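Local coordinates for protein Ulp1-like SUMO protease (Chaetomium thermophilum, PDB 6DG4) that probably removes SUMO from modified proteins as a cysteine protease of the peptidase C48 (Ulp1) family, the chain being its catalytic domain, at residues A58-D62 with N63-G67; F205-T208 with N209-L213. All coordinates share one frame; numbering follows the deposited sequence.

Both interactions are local contacts at or along a helix of the Ulp1-like catalytic domain, and the two touch: I207 CD1 on helix 202-215 packs 3.7 Å from L60 CD2, in the loop just before helix 62-80. Interaction 1 is where that loop turns into the helix, so its chemistry is mixed, a polar asparagine cap on one flank and aliphatic packing on the other. Interaction 2 lies deeper, with every touching residue buried inside helix 202-215, and runs mainly on backbone bonds. Strand 137-144 is met by both, through W138, and helix 228-241 also borders both. Polar side chains in each look outside their segments: N61 and N63 to D48, N209 to Y223.

Interaction 1: A58-D62 with N63-G67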
ATOM      1  N   ALA A  58     -16.147  -6.376  -6.400  1.00 11.12           N
ATOM      2  CA  ALA A  58     -15.586  -5.444  -7.366  1.00 11.38           C
ATOM      3  C   ALA A  58     -14.066  -5.502  -7.364  1.00  9.97           C
ATOM      4  O   ALA A  58     -13.428  -5.617  -6.314  1.00 11.31           O
ATOM      5  CB  ALA A  58     -16.034  -4.016  -7.048  1.00 12.07           C
ATOM      6  N   TRP A  59     -13.484  -5.398  -8.547  1.00 11.14           N
ATOM      7  CA  TRP A  59     -12.044  -5.231  -8.656  1.00  9.29           C
ATOM      8  C   TRP A  59     -11.713  -3.750  -8.479  1.00  9.41           C
ATOM      9  O   TRP A  59     -12.287  -2.890  -9.151  1.00 13.07           O
ATOM     10  CB  TRP A  59     -11.565  -5.751 -10.008  1.00 12.16           C
ATOM     11  CG  TRP A  59     -11.695  -7.245 -10.172  1.00 15.25           C
ATOM     12  CD1 TRP A  59     -12.857  -7.964 -10.263  1.00 18.24           C
ATOM     13  CD2 TRP A  59     -10.626  -8.200 -10.283  1.00 17.40           C
ATOM     14  NE1 TRP A  59     -12.576  -9.301 -10.424  1.00 20.00           N
ATOM     15  CE2 TRP A  59     -11.217  -9.473 -10.439  1.00 18.41           C
ATOM     16  CE3 TRP A  59      -9.230  -8.102 -10.274  1.00 18.44           C
ATOM     17  CZ2 TRP A  59     -10.460 -10.636 -10.582  1.00 20.01           C
ATOM     18  CZ3 TRP A  59      -8.480  -9.261 -10.410  1.00 19.46           C
ATOM     19  CH2 TRP A  59      -9.098 -10.510 -10.563  1.00 20.58           C
ATOM     20  N   LEU A  60     -10.808  -3.451  -7.552  1.00  9.65           N
ATOM     21  CA  LEU A  60     -10.442  -2.066  -7.285  1.00  9.44           C
ATOM     22  C   LEU A  60      -9.656  -1.476  -8.455  1.00 10.89           C
ATOM     23  O   LEU A  60      -8.955  -2.183  -9.187  1.00 13.24           O
ATOM     24  CB  LEU A  60      -9.609  -1.979  -6.003  1.00 10.65           C
ATOM     25  CG  LEU A  60     -10.380  -1.852  -4.680  1.00 10.82           C
ATOM     26  CD1 LEU A  60     -11.398  -2.960  -4.503  1.00 12.76           C
ATOM     27  CD2 LEU A  60      -9.419  -1.821  -3.491  1.00 11.96           C
ATOM     28  N   ASN A  61      -9.759  -0.157  -8.608  1.00 10.12           N
ATOM     29  CA  ASN A  61      -9.011   0.551  -9.637  1.00  9.99           C
ATOM     30  C   ASN A  61      -7.752   1.199  -9.063  1.00 10.99           C
ATOM     31  O   ASN A  61      -7.522   1.220  -7.851  1.00 11.35           O
ATOM     32  CB  ASN A  61      -9.884   1.575 -10.383  1.00 11.56           C
ATOM     33  CG  ASN A  61     -10.374   2.734  -9.511  1.00 11.82           C
ATOM     34  OD1 ASN A  61     -10.030   2.856  -8.342  1.00 11.81           O
ATOM     35  ND2 ASN A  61     -11.195   3.593 -10.106  1.00 13.00           N
ATOM     36  N   ASP A  62      -6.921   1.720  -9.975  1.00 12.69           N
ATOM     37  CA  ASP A  62      -5.684   2.378  -9.575  1.00 12.23           C
ATOM     38  C   ASP A  62      -5.963   3.550  -8.644  1.00 10.66           C
ATOM     39  O   ASP A  62      -5.243   3.757  -7.662  1.00 10.99           O
ATOM     40  CB  ASP A  62      -4.927   2.897 -10.804  1.00 15.15           C
ATOM     41  CG  ASP A  62      -4.541   1.800 -11.788  1.00 23.21           C
ATOM     42  OD1 ASP A  62      -4.757   0.604 -11.508  1.00 25.71           O
ATOM     43  OD2 ASP A  62      -4.023   2.154 -12.868  1.00 26.65           O
ATOM     44  N   ASN A  63      -6.995   4.344  -8.951  1.00 11.11           N
ATOM     45  CA  ASN A  63      -7.276   5.541  -8.170  1.00 10.80           C
ATOM     46  C   ASN A  63      -7.395   5.210  -6.688  1.00 10.62           C
ATOM     47  O   ASN A  63      -6.825   5.895  -5.833  1.00 10.42           O
ATOM     48  CB  ASN A  63      -8.594   6.179  -8.619  1.00 12.36           C
ATOM     49  CG  ASN A  63      -8.511   6.851  -9.967  1.00 16.02           C
ATOM     50  OD1 ASN A  63      -7.428   7.122 -10.483  1.00 17.82           O
ATOM     51  ND2 ASN A  63      -9.675   7.169 -10.530  1.00 17.36           N
ATOM     52  N   VAL A  64      -8.172   4.170  -6.382  0.59 10.41           N
ATOM     53  CA  VAL A  64      -8.424   3.786  -5.000  0.59  9.64           C
ATOM     54  C   VAL A  64      -7.171   3.187  -4.376  0.59  9.53           C
ATOM     55  O   VAL A  64      -6.759   3.576  -3.276  0.59  9.58           O
ATOM     56  CB  VAL A  64      -9.618   2.812  -4.952  0.59 10.79           C
ATOM     57  CG1 VAL A  64      -9.671   2.084  -3.625  0.59 10.61           C
ATOM     58  CG2 VAL A  64     -10.920   3.558  -5.214  0.59 11.58           C
ATOM     59  N   ILE A  65      -6.538   2.242  -5.076  1.00  8.97           N
ATOM     60  CA  ILE A  65      -5.397   1.518  -4.515  1.00  9.70           C
ATOM     61  C   ILE A  65      -4.244   2.469  -4.226  1.00  9.12           C
ATOM     62  O   ILE A  65      -3.682   2.476  -3.123  1.00  9.40           O
ATOM     63  CB  ILE A  65      -4.973   0.364  -5.443  1.00 10.41           C
ATOM     64  CG1 ILE A  65      -6.060  -0.716  -5.460  1.00 12.03           C
ATOM     65  CG2 ILE A  65      -3.647  -0.221  -4.981  1.00 12.26           C
ATOM     66  CD1 ILE A  65      -5.936  -1.709  -6.586  1.00 13.89           C
ATOM     67  N   ILE A  66      -3.866   3.277  -5.215  1.00  8.85           N
ATOM     68  CA  ILE A  66      -2.765   4.210  -5.018  1.00  9.53           C
ATOM     69  C   ILE A  66      -3.148   5.275  -4.002  1.00  9.01           C
ATOM     70  O   ILE A  66      -2.334   5.669  -3.158  1.00  9.99           O
ATOM     71  CB  ILE A  66      -2.333   4.814  -6.368  1.00 10.34           C
ATOM     72  CG1 ILE A  66      -1.952   3.706  -7.362  1.00 12.08           C
ATOM     73  CG2 ILE A  66      -1.203   5.819  -6.165  1.00 12.64           C
ATOM     74  CD1 ILE A  66      -0.914   2.728  -6.872  1.00 13.05           C
ATOM     75  N   GLY A  67      -4.392   5.755  -4.053  1.00  9.60           N
ATOM     76  CA  GLY A  67      -4.830   6.734  -3.073  1.00  9.02           C
ATOM     77  C   GLY A  67      -4.691   6.220  -1.656  1.00  8.97           C
ATOM     78  O   GLY A  67      -4.162   6.906  -0.776  1.00  9.16           O
TER
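The backbone leaves its extended course at N61 and winds into helix 62-80, where I65 N donates to N61 O and I66 N to D62 O (2.8 Å) in the first i to i+4 bonds. N61 is the N-cap. Its amide oxygen OD1 accepts from V64 N at 3.0 Å; the bond is nearly straight, although V64 N sits off the plane of the N61 side-chain carbonyl, by 33°. Chi1 of 65° tucks CG between the backbone N and the carbonyl carbon, and that swings OD1 back over the first turn. There it also lies 3.3 Å from V64 CG2 in the valine conformer given here, one of two. The other end of the amide, ND2, donates to D48, and so does N63 ND2; both bond to the same carboxylate oxygen, OD1, although the two amides are turned 69° apart. On the apolar flank L60 reaches past the cap: CB meets I65 CD1 at 3.7 Å, while CD2 touches V64 CG1 at 3.9 Å in that same conformer. L60 continues onto V204 and I207 of helix 202-215. The cap thus gives V64 N, in the first turn, a side-chain acceptor, the bond to D48 helps hold the capping amide in this rotation, and the leucine joins this helix start to the apolar interior.

Interaction 2: F205-T208 with N209-L213; sequences FTIT and NAICL
N209 and F205 meet one turn apart on an alpha-helix, the buried helix 202-215 of the Ulp1-like catalytic domain, and N209 N donates to F205 O at 2.8 Å. From there the N209 side chain runs back along the preceding turn. Its CB sits 3.3 Å from F205 O. With chi1 at -74°, CG lies beside the backbone N and stays equally near that carbonyl oxygen. At the tip, ND2 is also 3.3 Å from F205 O, but the angle is too poor for a hydrogen bond; OD1 is directed elsewhere and bonds to Y223 OH, which pins the amide. The next rungs of the ladder follow in order, A210 N to T206 O, I211 N to I207 O and C212 N to T208 O. A210 contributes a methyl whose CB rests 3.4 Å from T206 O and the same distance from I207 O, while beyond the helix it meets L140 and I72. Along another face I207 and I211 form an aliphatic ridge towards helices 62-80 and 228-241, though I207 CG2 and I211 CD1 come no nearer than 4.3 Å. T208 OG1 is hydrogen-bonded to V204 O one turn back in its own helix and to Q231 NE2 of helix 228-241. One turn on from T208 stands C212, its SG 3.5 Å from T208 O.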
ATOM      1  N   PHE A 205      -6.494  -6.977  -0.419  1.00  8.60           N
ATOM      2  CA  PHE A 205      -5.352  -7.595   0.244  1.00  8.14           C
ATOM      3  C   PHE A 205      -4.111  -6.714   0.128  1.00  7.87           C
ATOM      4  O   PHE A 205      -3.354  -6.558   1.093  1.00  8.08           O
ATOM      5  CB  PHE A 205      -5.044  -8.950  -0.398  1.00  8.62           C
ATOM      6  CG  PHE A 205      -5.930 -10.084   0.055  1.00  8.35           C
ATOM      7  CD1 PHE A 205      -5.827 -10.593   1.336  1.00 10.25           C
ATOM      8  CD2 PHE A 205      -6.813 -10.686  -0.825  1.00  8.69           C
ATOM      9  CE1 PHE A 205      -6.608 -11.652   1.743  1.00 10.58           C
ATOM     10  CE2 PHE A 205      -7.603 -11.745  -0.416  1.00 10.34           C
ATOM     11  CZ  PHE A 205      -7.495 -12.228   0.869  1.00  9.54           C
ATOM     12  N   THR A 206      -3.867  -6.160  -1.063  1.00  7.65           N
ATOM     13  CA  THR A 206      -2.686  -5.325  -1.281  1.00  8.09           C
ATOM     14  C   THR A 206      -2.695  -4.117  -0.347  1.00  7.48           C
ATOM     15  O   THR A 206      -1.688  -3.819   0.309  1.00  8.16           O
ATOM     16  CB  THR A 206      -2.631  -4.912  -2.756  1.00  8.37           C
ATOM     17  OG1 THR A 206      -2.378  -6.068  -3.567  1.00  9.27           O
ATOM     18  CG2 THR A 206      -1.548  -3.888  -3.044  1.00  8.50           C
ATOM     19  N   ILE A 207      -3.826  -3.413  -0.260  1.00  7.50           N
ATOM     20  CA  ILE A 207      -3.915  -2.259   0.633  1.00  7.12           C
ATOM     21  C   ILE A 207      -3.730  -2.690   2.083  1.00  6.65           C
ATOM     22  O   ILE A 207      -3.040  -2.027   2.868  1.00  7.91           O
ATOM     23  CB  ILE A 207      -5.263  -1.537   0.439  1.00  7.81           C
ATOM     24  CG1 ILE A 207      -5.336  -0.843  -0.920  1.00  8.06           C
ATOM     25  CG2 ILE A 207      -5.497  -0.525   1.564  1.00  9.32           C
ATOM     26  CD1 ILE A 207      -6.753  -0.440  -1.312  1.00  7.82           C
ATOM     27  N   THR A 208      -4.385  -3.783   2.478  1.00  6.67           N
ATOM     28  CA  THR A 208      -4.372  -4.174   3.884  1.00  7.11           C
ATOM     29  C   THR A 208      -2.989  -4.655   4.298  1.00  7.73           C
ATOM     30  O   THR A 208      -2.525  -4.349   5.403  1.00  7.92           O
ATOM     31  CB  THR A 208      -5.451  -5.227   4.141  1.00  7.99           C
ATOM     32  OG1 THR A 208      -6.727  -4.715   3.733  1.00  8.63           O
ATOM     33  CG2 THR A 208      -5.532  -5.572   5.617  1.00  9.30           C
ATOM     34  N   ASN A 209      -2.312  -5.402   3.420  1.00  7.63           N
ATOM     35  CA  ASN A 209      -0.939  -5.803   3.697  1.00  7.49           C
ATOM     36  C   ASN A 209      -0.022  -4.593   3.788  1.00  7.99           C
ATOM     37  O   ASN A 209       0.929  -4.584   4.576  1.00  9.07           O
ATOM     38  CB  ASN A 209      -0.446  -6.787   2.636  1.00  8.03           C
ATOM     39  CG  ASN A 209      -1.054  -8.161   2.808  1.00  8.10           C
ATOM     40  OD1 ASN A 209      -1.478  -8.529   3.903  1.00  8.75           O
ATOM     41  ND2 ASN A 209      -1.110  -8.922   1.729  1.00  8.86           N
ATOM     42  N   ALA A 210      -0.286  -3.564   2.979  1.00  7.30           N
ATOM     43  CA  ALA A 210       0.503  -2.340   3.054  1.00  8.34           C
ATOM     44  C   ALA A 210       0.297  -1.628   4.387  1.00  8.45           C
ATOM     45  O   ALA A 210       1.260  -1.122   4.978  1.00  9.08           O
ATOM     46  CB  ALA A 210       0.174  -1.424   1.874  1.00  8.26           C
ATOM     47  N   ILE A 211      -0.946  -1.581   4.886  1.00  8.42           N
ATOM     48  CA  ILE A 211      -1.184  -1.007   6.207  1.00  8.40           C
ATOM     49  C   ILE A 211      -0.363  -1.756   7.244  1.00  8.48           C
ATOM     50  O   ILE A 211       0.338  -1.159   8.068  1.00  9.02           O
ATOM     51  CB  ILE A 211      -2.680  -1.049   6.571  1.00  9.04           C
ATOM     52  CG1 ILE A 211      -3.523  -0.168   5.649  1.00  9.32           C
ATOM     53  CG2 ILE A 211      -2.866  -0.626   8.032  1.00 10.52           C
ATOM     54  CD1 ILE A 211      -5.024  -0.330   5.868  1.00 11.71           C
ATOM     55  N   CYS A 212      -0.441  -3.087   7.217  1.00  8.58           N
ATOM     56  CA  CYS A 212       0.257  -3.890   8.213  1.00  8.86           C
ATOM     57  C   CYS A 212       1.767  -3.685   8.137  1.00  8.25           C
ATOM     58  O   CYS A 212       2.414  -3.387   9.147  1.00  9.32           O
ATOM     59  CB  CYS A 212      -0.112  -5.363   8.039  1.00  8.92           C
ATOM     60  SG  CYS A 212      -1.824  -5.746   8.519  1.00  9.86           S
ATOM     61  N   LEU A 213       2.356  -3.842   6.955  1.00  8.72           N
ATOM     62  CA  LEU A 213       3.809  -3.729   6.866  1.00  8.79           C
ATOM     63  C   LEU A 213       4.285  -2.330   7.249  1.00 10.32           C
ATOM     64  O   LEU A 213       5.298  -2.187   7.942  1.00 11.57           O
ATOM     65  CB  LEU A 213       4.302  -4.142   5.482  1.00 10.62           C
ATOM     66  CG  LEU A 213       4.718  -5.609   5.360  1.00 11.73           C
ATOM     67  CD1 LEU A 213       6.067  -5.839   6.038  1.00 15.29           C
ATOM     68  CD2 LEU A 213       3.657  -6.537   5.939  1.00 12.28           C
TER